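Local structure of orotidine 5'-phosphate decarboxylase (Sulfolobus solfataricus, 4DBE) at residues 130-135 and 154-159; 173-178 and 208-213. The protein probably catalyses the decarboxylation of orotidine 5'-monophosphate to UMP, the last step of de novo UMP biosynthesis. One frame throughout, in Å; residues are numbered along the deposited sequence.

Interaction 1: residues 130-135 and 154-159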
loop_
_atom_site.group_PDB
_atom_site.type_symbol
_atom_site.label_atom_id
_atom_site.label_comp_id
_atom_site.label_asym_id
_atom_site.label_seq_id
_atom_site.Cartn_x
_atom_site.Cartn_y
_atom_site.Cartn_z
ATOM N N VAL A 130 13.983 11.909 -3.252
ATOM C CA VAL A 130 12.760 11.467 -3.920
ATOM C C VAL A 130 11.719 12.573 -3.825
ATOM O O VAL A 130 11.108 12.973 -4.818
ATOM C CB VAL A 130 12.151 10.191 -3.263
ATOM C CG1 VAL A 130 10.751 9.918 -3.830
ATOM C CG2 VAL A 130 13.056 8.985 -3.463
ATOM N N ILE A 131 11.513 13.059 -2.609
ATOM C CA ILE A 131 10.507 14.076 -2.353
ATOM C C ILE A 131 10.783 15.343 -3.133
ATOM O O ILE A 131 9.896 15.902 -3.787
ATOM C CB ILE A 131 10.397 14.389 -0.835
ATOM C CG1 ILE A 131 9.791 13.199 -0.090
ATOM C CG2 ILE A 131 9.563 15.634 -0.605
ATOM C CD1 ILE A 131 9.922 13.288 1.434
ATOM N N ARG A 132 12.032 15.798 -3.065
ATOM C CA ARG A 132 12.439 17.006 -3.755
ATOM C C ARG A 132 12.230 16.846 -5.257
ATOM O O ARG A 132 11.760 17.760 -5.936
ATOM C CB ARG A 132 13.908 17.306 -3.423
ATOM C CG ARG A 132 14.187 18.741 -3.105
ATOM C CD ARG A 132 15.582 18.888 -2.510
ATOM N NE ARG A 132 15.519 19.254 -1.103
ATOM C CZ ARG A 132 16.230 18.669 -0.143
ATOM N NH1 ARG A 132 17.059 17.668 -0.435
ATOM N NH2 ARG A 132 16.110 19.087 1.111
ATOM N N GLU A 133 12.564 15.668 -5.767
ATOM C CA GLU A 133 12.392 15.356 -7.186
ATOM C C GLU A 133 10.922 15.313 -7.623
ATOM O O GLU A 133 10.540 15.906 -8.631
ATOM C CB GLU A 133 13.086 14.024 -7.478
ATOM C CG GLU A 133 13.158 13.608 -8.926
ATOM C CD GLU A 133 14.104 12.434 -9.111
ATOM O OE1 GLU A 133 14.035 11.764 -10.167
ATOM O OE2 GLU A 133 14.918 12.185 -8.187
ATOM N N ILE A 134 10.094 14.610 -6.859
ATOM C CA ILE A 134 8.682 14.478 -7.200
ATOM C C ILE A 134 7.930 15.786 -6.994
ATOM O O ILE A 134 7.036 16.124 -7.759
ATOM C CB ILE A 134 8.018 13.373 -6.361
ATOM C CG1 ILE A 134 8.559 12.001 -6.776
ATOM C CG2 ILE A 134 6.517 13.428 -6.511
ATOM C CD1 ILE A 134 8.276 11.650 -8.230
ATOM N N SER A 135 8.292 16.512 -5.944
ATOM C CA SER A 135 7.678 17.803 -5.650
ATOM C C SER A 135 6.182 17.703 -5.324
ATOM O O SER A 135 5.355 18.410 -5.905
ATOM C CB SER A 135 7.933 18.789 -6.794
ATOM O OG SER A 135 8.153 20.090 -6.282
ATOM N N ARG A 154 12.215 22.483 8.133
ATOM C CA ARG A 154 13.383 23.275 7.770
ATOM C C ARG A 154 13.773 22.976 6.320
ATOM O O ARG A 154 13.976 23.892 5.524
ATOM C CB ARG A 154 14.537 22.970 8.728
ATOM C CG ARG A 154 15.720 23.917 8.636
ATOM C CD ARG A 154 16.655 23.751 9.840
ATOM N NE ARG A 154 17.139 22.378 9.987
ATOM C CZ ARG A 154 16.839 21.579 11.010
ATOM N NH1 ARG A 154 16.057 22.014 11.993
ATOM N NH2 ARG A 154 17.326 20.344 11.055
ATOM N N ASP A 155 13.845 21.691 5.979
ATOM C CA ASP A 155 14.278 21.255 4.658
ATOM C C ASP A 155 13.226 21.446 3.569
ATOM O O ASP A 155 13.533 21.320 2.380
ATOM C CB ASP A 155 14.692 19.781 4.692
ATOM C CG ASP A 155 15.881 19.522 5.597
ATOM O OD1 ASP A 155 16.610 20.483 5.943
ATOM O OD2 ASP A 155 16.090 18.342 5.957
ATOM N N PHE A 156 11.989 21.737 3.967
ATOM C CA PHE A 156 10.891 21.890 3.011
ATOM C C PHE A 156 9.883 22.941 3.482
ATOM O O PHE A 156 8.780 22.612 3.922
ATOM C CB PHE A 156 10.173 20.554 2.799
ATOM C CG PHE A 156 11.019 19.492 2.142
ATOM C CD1 PHE A 156 11.257 19.519 0.772
ATOM C CD2 PHE A 156 11.541 18.445 2.883
ATOM C CE1 PHE A 156 12.026 18.531 0.156
ATOM C CE2 PHE A 156 12.311 17.455 2.277
ATOM C CZ PHE A 156 12.553 17.499 0.906
ATOM N N GLU A 157 10.254 24.208 3.363
ATOM C CA GLU A 157 9.495 25.295 3.974
ATOM C C GLU A 157 8.055 25.460 3.465
ATOM O O GLU A 157 7.169 25.863 4.223
ATOM C CB GLU A 157 10.263 26.618 3.837
ATOM C CG GLU A 157 9.532 27.828 4.410
ATOM C CD GLU A 157 10.221 29.151 4.085
ATOM O OE1 GLU A 157 10.071 30.110 4.874
ATOM O OE2 GLU A 157 10.907 29.233 3.038
ATOM N N LYS A 158 7.812 25.156 2.196
ATOM C CA LYS A 158 6.495 25.421 1.621
ATOM C C LYS A 158 5.634 24.163 1.510
ATOM O O LYS A 158 4.517 24.198 0.992
ATOM C CB LYS A 158 6.630 26.117 0.264
ATOM C CG LYS A 158 7.138 27.549 0.381
ATOM C CD LYS A 158 7.337 28.207 -0.969
ATOM C CE LYS A 158 7.771 29.659 -0.802
ATOM N NZ LYS A 158 8.997 29.788 0.042
ATOM N N MET A 159 6.171 23.061 2.013
ATOM C CA MET A 159 5.491 21.776 1.998
ATOM C C MET A 159 4.368 21.717 3.036
ATOM O O MET A 159 4.528 22.200 4.157
ATOM C CB MET A 159 6.510 20.692 2.320
ATOM C CG MET A 159 6.048 19.313 2.006
ATOM S SD MET A 159 6.188 19.119 0.240
ATOM C CE MET A 159 7.815 18.421 0.106
#

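Interaction 2: residues 173-178 and 208-213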
loop_
_atom_site.group_PDB
_atom_site.type_symbol
_atom_site.label_atom_id
_atom_site.label_comp_id
_atom_site.label_asym_id
_atom_site.label_seq_id
_atom_site.Cartn_x
_atom_site.Cartn_y
_atom_site.Cartn_z
ATOM N N TYR A 173 -1.870 15.860 21.568
ATOM C CA TYR A 173 -2.467 16.740 20.548
ATOM C C TYR A 173 -1.849 18.131 20.482
ATOM O O TYR A 173 -1.782 18.839 21.488
ATOM C CB TYR A 173 -3.963 16.901 20.780
ATOM C CG TYR A 173 -4.681 15.589 20.927
ATOM C CD1 TYR A 173 -4.835 14.732 19.844
ATOM C CD2 TYR A 173 -5.206 15.206 22.154
ATOM C CE1 TYR A 173 -5.492 13.517 19.987
ATOM C CE2 TYR A 173 -5.860 14.004 22.307
ATOM C CZ TYR A 173 -6.004 13.163 21.223
ATOM O OH TYR A 173 -6.658 11.961 21.392
ATOM N N GLY A 174 -1.442 18.541 19.287
ATOM C CA GLY A 174 -0.828 19.845 19.125
ATOM C C GLY A 174 0.690 19.836 19.073
ATOM O O GLY A 174 1.288 20.772 18.541
ATOM N N ASP A 175 1.323 18.801 19.621
ATOM C CA ASP A 175 2.787 18.745 19.629
ATOM C C ASP A 175 3.344 18.740 18.213
ATOM O O ASP A 175 4.381 19.338 17.949
ATOM C CB ASP A 175 3.302 17.521 20.398
ATOM C CG ASP A 175 3.301 17.732 21.906
ATOM O OD1 ASP A 175 2.759 18.755 22.354
ATOM O OD2 ASP A 175 3.831 16.873 22.641
ATOM N N ALA A 176 2.657 18.066 17.294
ATOM C CA ALA A 176 3.146 17.993 15.924
ATOM C C ALA A 176 3.033 19.355 15.242
ATOM O O ALA A 176 3.976 19.815 14.606
ATOM C CB ALA A 176 2.406 16.893 15.129
ATOM N N VAL A 177 1.899 20.022 15.411
ATOM C CA VAL A 177 1.741 21.355 14.862
ATOM C C VAL A 177 2.810 22.280 15.464
ATOM O O VAL A 177 3.447 23.064 14.750
ATOM C CB VAL A 177 0.347 21.916 15.118
ATOM C CG1 VAL A 177 0.269 23.361 14.619
ATOM C CG2 VAL A 177 -0.700 21.061 14.405
ATOM N N CYS A 178 3.020 22.164 16.773
ATOM C CA CYS A 178 4.055 22.958 17.444
ATOM C C CYS A 178 5.438 22.691 16.872
ATOM O O CYS A 178 6.271 23.603 16.764
ATOM C CB CYS A 178 4.044 22.674 18.951
ATOM S SG CYS A 178 2.694 23.482 19.804
ATOM N N GLU A 208 -5.598 24.151 20.014
ATOM C CA GLU A 208 -5.594 25.607 20.133
ATOM C C GLU A 208 -4.722 26.057 21.314
ATOM O O GLU A 208 -3.855 26.926 21.174
ATOM C CB GLU A 208 -7.026 26.128 20.299
ATOM C CG GLU A 208 -7.151 27.652 20.322
ATOM C CD GLU A 208 -8.598 28.123 20.388
ATOM O OE1 GLU A 208 -9.498 27.266 20.511
ATOM O OE2 GLU A 208 -8.836 29.348 20.315
ATOM N N ASP A 209 -4.949 25.455 22.475
ATOM C CA ASP A 209 -4.167 25.792 23.661
ATOM C C ASP A 209 -2.678 25.529 23.460
ATOM O O ASP A 209 -1.844 26.397 23.736
ATOM C CB ASP A 209 -4.678 25.034 24.891
ATOM C CG ASP A 209 -6.078 25.465 25.301
ATOM O OD1 ASP A 209 -6.539 26.525 24.822
ATOM O OD2 ASP A 209 -6.713 24.748 26.109
ATOM N N LYS A 210 -2.343 24.334 22.978
ATOM C CA LYS A 210 -0.943 23.953 22.800
ATOM C C LYS A 210 -0.194 24.934 21.914
ATOM O O LYS A 210 0.924 25.341 22.229
ATOM C CB LYS A 210 -0.825 22.546 22.209
ATOM C CG LYS A 210 -0.703 21.449 23.241
ATOM C CD LYS A 210 0.415 20.480 22.876
ATOM C CE LYS A 210 0.440 19.288 23.833
ATOM N NZ LYS A 210 -0.902 18.661 24.008
ATOM N N VAL A 211 -0.819 25.313 20.806
ATOM C CA VAL A 211 -0.179 26.173 19.817
ATOM C C VAL A 211 0.148 27.546 20.391
ATOM O O VAL A 211 1.149 28.172 20.026
ATOM C CB VAL A 211 -1.066 26.338 18.566
ATOM C CG1 VAL A 211 -0.450 27.341 17.604
ATOM C CG2 VAL A 211 -1.260 24.995 17.889
ATOM N N MET A 212 -0.701 28.020 21.294
ATOM C CA MET A 212 -0.464 29.316 21.899
ATOM C C MET A 212 0.761 29.282 22.821
ATOM O O MET A 212 1.633 30.144 22.721
ATOM C CB MET A 212 -1.717 29.827 22.609
ATOM C CG MET A 212 -2.870 30.088 21.646
ATOM S SD MET A 212 -4.283 30.920 22.402
ATOM C CE MET A 212 -4.980 29.616 23.420
ATOM N N LYS A 213 0.836 28.281 23.696
ATOM C CA LYS A 213 2.000 28.117 24.570
ATOM C C LYS A 213 3.265 27.869 23.745
ATOM O O LYS A 213 4.385 28.156 24.180
ATOM C CB LYS A 213 1.776 26.963 25.544
ATOM C CG LYS A 213 0.591 27.157 26.470
ATOM C CD LYS A 213 0.387 25.946 27.364
ATOM C CE LYS A 213 0.102 24.691 26.550
ATOM N NZ LYS A 213 -0.265 23.533 27.426
#

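Interaction 1: residues 130-135 and 154-159
The ring of F156 receives the CG2 methyl of I131 over one face as a CH-pi contact, the carbon lying 4.2 Å from the ring centroid and 28° off the ring normal. CG2 reaches this place because it stands anti to the backbone N of I131, whereas CG1 lies beside that N. The same methyl also meets the end of M159: I131 CG2 and M159 CE are 3.4 Å apart, a close methyl-methyl approach. R132 approaches the ring from the next position of the helix. Its chain bends at chi3 (-111°), and the guanidinium ends up with its plane only 20° from that of the phenyl ring. F156 CZ sits 3.6 Å above the guanidinium plane, displaced toward the rim, while R132 NE passes 3.8 Å from F156 CE1. At the guanidinium edge, in its plane, R132 NH2 faces D155 O at 3.6 Å, too far for a hydrogen bond. The carboxylate of D155 is engaged by K128, its OD2 forming a salt bridge with K128 NZ. In the fold, two neighbouring outer helices of the TIM barrel, 124-134 and 146-155, meet here at their C-terminal ends. F156 to M159 form a type I turn leading into strand 160-163. Beneath the helices, I131 and M159 both rest on I139 of strand 138-141 and on P136. No hydrogen bond or salt bridge crosses between the segments, so their cohesion is mainly apolar, with the guanidinium lying nearly parallel to the phenyl ring and F156 CZ over one of its faces; D155 O probably eases the charge at NH2, while the D155 carboxylate, bridged to K128, is a more distant opposite charge.

Interaction 2: residues 173-178 and 208-213
K210 NZ donates a 2.7 Å hydrogen bond to Y173 O and makes a second one with S172 OG. At the carbonyl the C=O...N angle is 138°, and the ammonium is tilted 31° out of the carbonyl plane. The lysine chain bends at chi2 and again at its last torsion (chi4 50°), which turns NZ back to the backbone after the aliphatic part has run alongside it; K210 CG lies 3.3 Å from Y173 O. The lysine can pack this closely because G174 has no side chain: a CB there would fall 2.7 Å from K210 CB, and the backbone angles of G174 would also jam it against the preceding carbonyl O. An exchange of K210 for alanine would probably leave Y173 O and S172 OG without their ammonium partner and open a gap beside G174. G174 is also the N-cap residue of the short helix 175-179, and its N and that of V177 are bound by the carboxylate of E184. In this TIM barrel, residues 164-174 are predicted to bind substrate, consistent with the side chain of Y173 lying about 7 Å from the bound 6-hydroxyuridine-5'-phosphate; K210 thus ties the end of that loop to the outer helix 196-213. Further along, V177 CG1 touches V211 CG2 at 4.0 Å. C178 SG lies 3.5 Å from K210 O and is joined covalently to C214 SG, a disulfide that ties the residue just after helix 196-213 to helix 175-179.

Interaction 1 closes before interaction 2 opens along the chain, and both lie in the second half of one eight-stranded parallel barrel. Their centres are 23 Å apart, and their nearest atoms stay about 11 Å from each other. Interaction 1 joins the consecutive outer helices 124-134 and 146-155; interaction 2 joins the short helix 175-179, which follows strand 160-163, to the long final helix 196-213. Helix 146-155 bridges the two, since its L146 and I149 touch D175 and A176. The roles differ: residues 130-135 and 154-159 pack the barrel's outer layer away from the annotated sites, whereas residues 173-178 begin at a loop predicted to bind substrate.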